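Local coordinates for NIF3-related protein (PDB 2GX8) that is of unknown function but binds a pair of zinc ions in a dimetal site of the NIF3 family and carries a probable regulatory domain, at residues G58-P63 against A86-A91; V73-V78 against G110-K115. All coordinates share one frame; numbering follows the deposited sequence.

Interaction 1 (G58-P63 against A86-A91); sequences GALNKP and ANVIIA
Lys62 and Asn87 reach for each other from opposite directions and tie the loop after strand 54-56 to strand 88-91 and the residue before it, in the five-stranded mixed sheet of this NIF3-family fold. The ammonium of Lys62 grips two backbone carbonyls. It donates to Asn87 O across the contact, NZ to O 3.0 Å, coming in above the carbonyl plane, about 41° out of it. Within its own loop it also donates to Ala59 O, with NZ to O 3.1 Å, nearly in line with the carbonyl. One lysine thus holds its loop folded back on itself while pinning it to the strand; a bend at the last torsion, chi4 -44°, swings NZ between the two oxygens. Between Leu60 and Lys62 the chain makes an inverse gamma turn centred on Asn61, with a weak backbone bond from Lys62 N to Leu60 O.

Asn87 returns the grip. Its amide lies against the lysine chain, ND2 3.5 Å from Lys62 CE. The main chain of Asn87 meanwhile pairs with Ala122 of the neighbouring strand. Beside the lysine, Val88 turns CG2 toward the loop, 3.6 Å from Lys62 NZ, and Leu60, which also packs on His32 and Ile35 of helix 31-38, makes a looser apolar contact through CD2 with Val88 CG2 (4.3 Å). The carboxamide of Asn87 spends an N-H on Pro63 O, which lies close to the amide's own plane: ND2 to O measures 3.1 Å, with an N-H...O angle of 160°.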
ATOM      1  N   GLY C  58      26.027  10.235  18.817  1.00 56.98           N
ATOM      2  CA  GLY C  58      27.373  10.102  19.368  1.00 54.65           C
ATOM      3  C   GLY C  58      28.060   8.802  19.055  1.00 55.23           C
ATOM      4  O   GLY C  58      27.766   8.174  18.032  1.00 55.43           O
ATOM      5  N   ALA C  59      28.993   8.428  19.943  1.00 55.23           N
ATOM      6  CA  ALA C  59      29.836   7.221  19.864  1.00 54.86           C
ATOM      7  C   ALA C  59      30.044   6.648  21.269  1.00 54.98           C
ATOM      8  O   ALA C  59      29.988   7.378  22.253  1.00 54.80           O
ATOM      9  CB  ALA C  59      31.164   7.563  19.287  1.00 54.36           C
ATOM     10  N   LEU C  60      30.288   5.345  21.370  1.00 55.33           N
ATOM     11  CA  LEU C  60      30.490   4.729  22.688  1.00 55.57           C
ATOM     12  C   LEU C  60      31.930   4.283  22.924  1.00 56.33           C
ATOM     13  O   LEU C  60      32.272   3.839  24.021  1.00 56.64           O
ATOM     14  CB  LEU C  60      29.549   3.537  22.874  1.00 55.28           C
ATOM     15  CG  LEU C  60      28.060   3.829  22.790  1.00 53.14           C
ATOM     16  CD1 LEU C  60      27.319   2.549  22.523  1.00 54.61           C
ATOM     17  CD2 LEU C  60      27.549   4.549  24.048  1.00 53.01           C
ATOM     18  N   ASN C  61      32.779   4.394  21.904  1.00 56.80           N
ATOM     19  CA  ASN C  61      34.180   3.963  22.034  1.00 57.22           C
ATOM     20  C   ASN C  61      35.082   5.020  22.672  1.00 56.78           C
ATOM     21  O   ASN C  61      36.097   5.460  22.041  1.00 57.40           O
ATOM     22  CB  ASN C  61      34.728   3.496  20.679  1.00 57.44           C
ATOM     23  CG  ASN C  61      34.464   4.493  19.550  1.00 60.37           C
ATOM     24  OD1 ASN C  61      33.921   5.580  19.760  1.00 64.14           O
ATOM     25  ND2 ASN C  61      34.856   4.118  18.339  1.00 64.26           N
ATOM     26  N   LYS C  62      34.719   5.387  23.952  1.00 56.84           N
ATOM     27  CA  LYS C  62      35.415   6.471  24.635  1.00 57.80           C
ATOM     28  C   LYS C  62      35.267   6.235  26.144  1.00 57.75           C
ATOM     29  O   LYS C  62      34.297   5.632  26.551  1.00 59.50           O
ATOM     30  CB  LYS C  62      34.772   7.809  24.205  1.00 58.36           C
ATOM     31  CG  LYS C  62      33.268   7.963  24.604  1.00 56.89           C
ATOM     32  CD  LYS C  62      32.534   9.072  23.830  1.00 59.58           C
ATOM     33  CE  LYS C  62      31.232   9.559  24.549  1.00 60.28           C
ATOM     34  NZ  LYS C  62      30.365   8.469  25.115  1.00 65.01           N
ATOM     35  N   PRO C  63      36.242   6.658  26.979  1.00 58.09           N
ATOM     36  CA  PRO C  63      36.134   6.473  28.447  1.00 58.12           C
ATOM     37  C   PRO C  63      34.900   7.141  29.066  1.00 58.07           C
ATOM     38  O   PRO C  63      34.660   8.324  28.819  1.00 58.87           O
ATOM     39  CB  PRO C  63      37.412   7.137  28.980  1.00 57.40           C
ATOM     40  CG  PRO C  63      38.366   7.028  27.851  1.00 57.93           C
ATOM     41  CD  PRO C  63      37.538   7.260  26.609  1.00 58.33           C
ATOM     42  N   ALA C  86      28.781  13.533  32.718  1.00 51.10           N
ATOM     43  CA  ALA C  86      28.229  12.347  32.092  1.00 51.43           C
ATOM     44  C   ALA C  86      28.314  12.476  30.585  1.00 52.47           C
ATOM     45  O   ALA C  86      27.768  13.412  29.987  1.00 55.08           O
ATOM     46  CB  ALA C  86      26.777  12.138  32.528  1.00 50.01           C
ATOM     47  N   ASN C  87      28.978  11.534  29.941  1.00 52.78           N
ATOM     48  CA  ASN C  87      29.038  11.620  28.490  1.00 53.43           C
ATOM     49  C   ASN C  87      28.199  10.555  27.798  1.00 53.06           C
ATOM     50  O   ASN C  87      28.437  10.239  26.625  1.00 54.56           O
ATOM     51  CB  ASN C  87      30.497  11.638  27.991  1.00 52.65           C
ATOM     52  CG  ASN C  87      31.279  10.425  28.420  1.00 50.61           C
ATOM     53  OD1 ASN C  87      30.849   9.675  29.285  1.00 53.90           O
ATOM     54  ND2 ASN C  87      32.449  10.228  27.816  1.00 48.89           N
ATOM     55  N   VAL C  88      27.245   9.990  28.547  1.00 53.47           N
ATOM     56  CA  VAL C  88      26.286   9.008  28.041  1.00 52.04           C
ATOM     57  C   VAL C  88      25.005   9.142  28.827  1.00 54.08           C
ATOM     58  O   VAL C  88      25.014   9.036  30.071  1.00 53.53           O
ATOM     59  CB  VAL C  88      26.705   7.522  28.203  1.00 53.30           C
ATOM     60  CG1 VAL C  88      25.567   6.608  27.732  1.00 50.44           C
ATOM     61  CG2 VAL C  88      28.005   7.172  27.430  1.00 51.15           C
ATOM     62  N   ILE C  89      23.907   9.355  28.103  1.00 51.90           N
ATOM     63  CA  ILE C  89      22.597   9.393  28.716  1.00 54.05           C
ATOM     64  C   ILE C  89      21.763   8.186  28.239  1.00 54.58           C
ATOM     65  O   ILE C  89      21.606   7.959  27.018  1.00 55.43           O
ATOM     66  CB  ILE C  89      21.825  10.695  28.366  1.00 53.29           C
ATOM     67  CG1 ILE C  89      22.625  11.941  28.797  1.00 56.11           C
ATOM     68  CG2 ILE C  89      20.491  10.662  28.997  1.00 50.94           C
ATOM     69  CD1 ILE C  89      21.967  13.319  28.429  1.00 54.12           C
ATOM     70  N   ILE C  90      21.266   7.391  29.184  1.00 53.93           N
ATOM     71  CA  ILE C  90      20.394   6.293  28.825  1.00 54.60           C
ATOM     72  C   ILE C  90      19.000   6.789  29.076  1.00 55.01           C
ATOM     73  O   ILE C  90      18.605   7.036  30.220  1.00 56.24           O
ATOM     74  CB  ILE C  90      20.660   5.027  29.632  1.00 55.29           C
ATOM     75  CG1 ILE C  90      22.000   4.454  29.255  1.00 53.18           C
ATOM     76  CG2 ILE C  90      19.600   3.952  29.325  1.00 55.40           C
ATOM     77  CD1 ILE C  90      22.367   3.270  30.074  1.00 57.73           C
ATOM     78  N   ALA C  91      18.244   6.935  27.994  1.00 55.56           N
ATOM     79  CA  ALA C  91      16.892   7.470  28.061  1.00 54.10           C
ATOM     80  C   ALA C  91      15.864   6.462  27.639  1.00 55.57           C
ATOM     81  O   ALA C  91      16.124   5.670  26.734  1.00 56.90           O
ATOM     82  CB  ALA C  91      16.786   8.672  27.160  1.00 54.50           C
TER

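Interaction 2 (V73-V78 against G110-K115); sequences VTEEVV and GKIIEK
Val73, in the turn leading into helix 75-84, meets Ile112 of helix 108-118 with both side chain and backbone: its CG1 lies 4.2 Å from Ile112 CG2, and its carbonyl O sits 3.8 Å from Ile112 CD1. The contact joins helix 75-84 to helix 108-118, which precede and follow strand 88-91 of the five-stranded sheet. Thr74 turns its side chain away from the contact and serves as N-cap, OG1 accepting a weak bond from Val77 N, while its carbonyl carbon rests near Ile112 CD1.

Glu75 begins the helix and comes closest to the other backbone, its CA 5.3 Å from Ile112 CA. Its CB packs on Ile112 CG1 at 4.0 Å; from there the chain runs out extended, CG anti to the backbone N (chi1 -159°), and carries the carboxylate past Lys111 CB to Lys115. The lysine chain runs roughly perpendicular to the glutamate, and Lys115 NZ forms a hydrogen-bonded salt bridge with Glu75 OE2 (2.9 Å) from above the carboxylate plane, some 37° out of it. One turn on, Val78 uses both branches: CG2 against Ile112 CG2 at 4.0 Å, CG1 against Lys115 CG at 3.6 Å, the valine and the lysine lying alongside and pointing opposite ways.

Asp79 forms a second salt bridge with Lys115 NZ, so two carboxylates of one helix share a single ammonium of the other. Such a cluster would be expected to stabilise the charged form of the lysine, while its methylenes extend the apolar patch made by Ile112 and Val78.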
ATOM      1  N   VAL C  73      14.794  13.200  27.168  1.00 56.23           N
ATOM      2  CA  VAL C  73      16.005  13.981  27.019  1.00 58.19           C
ATOM      3  C   VAL C  73      15.636  15.387  26.609  1.00 58.87           C
ATOM      4  O   VAL C  73      15.559  15.696  25.433  1.00 60.75           O
ATOM      5  CB  VAL C  73      16.996  13.400  25.998  1.00 59.53           C
ATOM      6  CG1 VAL C  73      18.250  14.254  25.953  1.00 58.33           C
ATOM      7  CG2 VAL C  73      17.338  11.958  26.332  1.00 56.82           C
ATOM      8  N   THR C  74      15.368  16.238  27.586  1.00 59.65           N
ATOM      9  CA  THR C  74      15.037  17.645  27.326  1.00 59.29           C
ATOM     10  C   THR C  74      16.357  18.387  27.425  1.00 59.34           C
ATOM     11  O   THR C  74      17.366  17.787  27.790  1.00 59.38           O
ATOM     12  CB  THR C  74      14.121  18.182  28.414  1.00 59.45           C
ATOM     13  OG1 THR C  74      14.804  18.094  29.671  1.00 60.95           O
ATOM     14  CG2 THR C  74      12.868  17.335  28.503  1.00 61.70           C
ATOM     15  N   GLU C  75      16.378  19.680  27.117  1.00 59.75           N
ATOM     16  CA  GLU C  75      17.633  20.413  27.199  1.00 60.79           C
ATOM     17  C   GLU C  75      18.162  20.521  28.647  1.00 60.43           C
ATOM     18  O   GLU C  75      19.372  20.402  28.868  1.00 59.29           O
ATOM     19  CB  GLU C  75      17.559  21.778  26.520  1.00 61.00           C
ATOM     20  CG  GLU C  75      18.951  22.289  26.174  1.00 64.84           C
ATOM     21  CD  GLU C  75      18.943  23.512  25.306  1.00 70.25           C
ATOM     22  OE1 GLU C  75      17.840  23.987  24.970  1.00 74.52           O
ATOM     23  OE2 GLU C  75      20.042  23.998  24.952  1.00 72.12           O
ATOM     24  N   GLU C  76      17.247  20.681  29.615  1.00 60.25           N
ATOM     25  CA  GLU C  76      17.614  20.801  31.025  1.00 60.27           C
ATOM     26  C   GLU C  76      18.256  19.516  31.510  1.00 59.06           C
ATOM     27  O   GLU C  76      19.103  19.554  32.401  1.00 59.36           O
ATOM     28  CB  GLU C  76      16.423  21.178  31.917  1.00 60.82           C
ATOM     29  CG  GLU C  76      15.876  22.606  31.776  1.00 66.39           C
ATOM     30  CD  GLU C  76      15.051  22.853  30.498  1.00 75.20           C
ATOM     31  OE1 GLU C  76      14.589  21.879  29.856  1.00 75.67           O
ATOM     32  OE2 GLU C  76      14.848  24.042  30.139  1.00 79.84           O
ATOM     33  N   VAL C  77      17.844  18.383  30.942  1.00 57.96           N
ATOM     34  CA  VAL C  77      18.439  17.072  31.281  1.00 56.44           C
ATOM     35  C   VAL C  77      19.888  16.998  30.750  1.00 56.85           C
ATOM     36  O   VAL C  77      20.781  16.461  31.424  1.00 55.83           O
ATOM     37  CB  VAL C  77      17.589  15.868  30.765  1.00 55.80           C
ATOM     38  CG1 VAL C  77      18.382  14.559  30.828  1.00 54.33           C
ATOM     39  CG2 VAL C  77      16.295  15.742  31.536  1.00 54.48           C
ATOM     40  N   VAL C  78      20.110  17.558  29.552  1.00 56.37           N
ATOM     41  CA  VAL C  78      21.441  17.614  28.947  1.00 55.72           C
ATOM     42  C   VAL C  78      22.346  18.550  29.780  1.00 56.89           C
ATOM     43  O   VAL C  78      23.516  18.225  30.009  1.00 57.44           O
ATOM     44  CB  VAL C  78      21.410  18.002  27.425  1.00 55.96           C
ATOM     45  CG1 VAL C  78      22.801  17.912  26.825  1.00 55.37           C
ATOM     46  CG2 VAL C  78      20.511  17.066  26.632  1.00 50.92           C
ATOM     47  N   GLY C 110      16.272  21.152  17.865  1.00 56.88           N
ATOM     48  CA  GLY C 110      17.578  21.103  17.202  1.00 54.85           C
ATOM     49  C   GLY C 110      18.680  21.528  18.154  1.00 55.91           C
ATOM     50  O   GLY C 110      19.807  21.064  18.036  1.00 56.83           O
ATOM     51  N   LYS C 111      18.350  22.410  19.097  1.00 55.78           N
ATOM     52  CA  LYS C 111      19.277  22.876  20.116  1.00 54.38           C
ATOM     53  C   LYS C 111      19.675  21.766  21.096  1.00 54.95           C
ATOM     54  O   LYS C 111      20.744  21.822  21.693  1.00 55.96           O
ATOM     55  CB  LYS C 111      18.645  24.018  20.918  1.00 54.65           C
ATOM     56  CG  LYS C 111      18.617  25.366  20.250  1.00 52.47           C
ATOM     57  CD  LYS C 111      17.943  26.347  21.177  1.00 53.06           C
ATOM     58  CE  LYS C 111      18.230  27.761  20.753  1.00 56.83           C
ATOM     59  NZ  LYS C 111      18.009  27.915  19.309  1.00 60.67           N
ATOM     60  N   ILE C 112      18.817  20.774  21.277  1.00 55.10           N
ATOM     61  CA  ILE C 112      19.122  19.650  22.175  1.00 54.68           C
ATOM     62  C   ILE C 112      20.151  18.771  21.506  1.00 55.61           C
ATOM     63  O   ILE C 112      21.157  18.407  22.111  1.00 56.14           O
ATOM     64  CB  ILE C 112      17.873  18.787  22.496  1.00 54.89           C
ATOM     65  CG1 ILE C 112      16.826  19.613  23.246  1.00 51.74           C
ATOM     66  CG2 ILE C 112      18.281  17.590  23.371  1.00 57.23           C
ATOM     67  CD1 ILE C 112      15.490  18.916  23.419  1.00 53.51           C
ATOM     68  N   ILE C 113      19.899  18.444  20.243  1.00 55.95           N
ATOM     69  CA  ILE C 113      20.832  17.634  19.440  1.00 56.12           C
ATOM     70  C   ILE C 113      22.187  18.348  19.339  1.00 56.80           C
ATOM     71  O   ILE C 113      23.250  17.731  19.478  1.00 56.80           O
ATOM     72  CB  ILE C 113      20.228  17.391  18.045  1.00 55.96           C
ATOM     73  CG1 ILE C 113      18.946  16.556  18.187  1.00 54.06           C
ATOM     74  CG2 ILE C 113      21.184  16.648  17.137  1.00 53.13           C
ATOM     75  CD1 ILE C 113      18.201  16.447  16.903  1.00 53.16           C
ATOM     76  N   GLU C 114      22.134  19.660  19.115  1.00 57.43           N
ATOM     77  CA  GLU C 114      23.350  20.506  19.019  1.00 57.35           C
ATOM     78  C   GLU C 114      24.131  20.502  20.331  1.00 56.84           C
ATOM     79  O   GLU C 114      25.358  20.362  20.340  1.00 59.06           O
ATOM     80  CB  GLU C 114      22.949  21.941  18.671  1.00 55.84           C
ATOM     81  CG  GLU C 114      24.099  22.939  18.655  1.00 57.07           C
ATOM     82  CD  GLU C 114      23.649  24.367  18.358  1.00 58.24           C
ATOM     83  OE1 GLU C 114      22.662  24.805  18.981  1.00 58.61           O
ATOM     84  OE2 GLU C 114      24.291  25.049  17.521  1.00 57.55           O
ATOM     85  N   LYS C 115      23.421  20.662  21.440  1.00 57.21           N
ATOM     86  CA  LYS C 115      24.057  20.658  22.748  1.00 56.82           C
ATOM     87  C   LYS C 115      24.735  19.300  23.014  1.00 57.08           C
ATOM     88  O   LYS C 115      25.863  19.263  23.519  1.00 57.10           O
ATOM     89  CB  LYS C 115      23.057  21.047  23.831  1.00 56.27           C
ATOM     90  CG  LYS C 115      23.626  21.079  25.237  1.00 58.38           C
ATOM     91  CD  LYS C 115      22.741  21.881  26.222  1.00 57.59           C
ATOM     92  CE  LYS C 115      22.986  23.386  26.045  1.00 59.15           C
ATOM     93  NZ  LYS C 115      22.149  24.237  26.930  1.00 61.41           N
TER

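In the fold
From the N terminus, the chain leaves strand 54-56, passes through 58-63 and strand 66-70, enters helix 75-84 at 73-78, and returns along strand 88-91, where interaction 1 closes a loop that holds this first beta-alpha-beta passage. It then runs on through helix 108-118, and interaction 2 closes a second loop. The two cross, because 73-78 falls inside the first loop and 86-91 inside the second. They also meet directly, Ala91 CB lying 3.4 Å from Val73 CG2. Interaction 1 fixes a loop to the sheet and interaction 2 joins two helices, and residues of both also touch a second subunit. Ala91 directly precedes the zinc ligands His92 and His93.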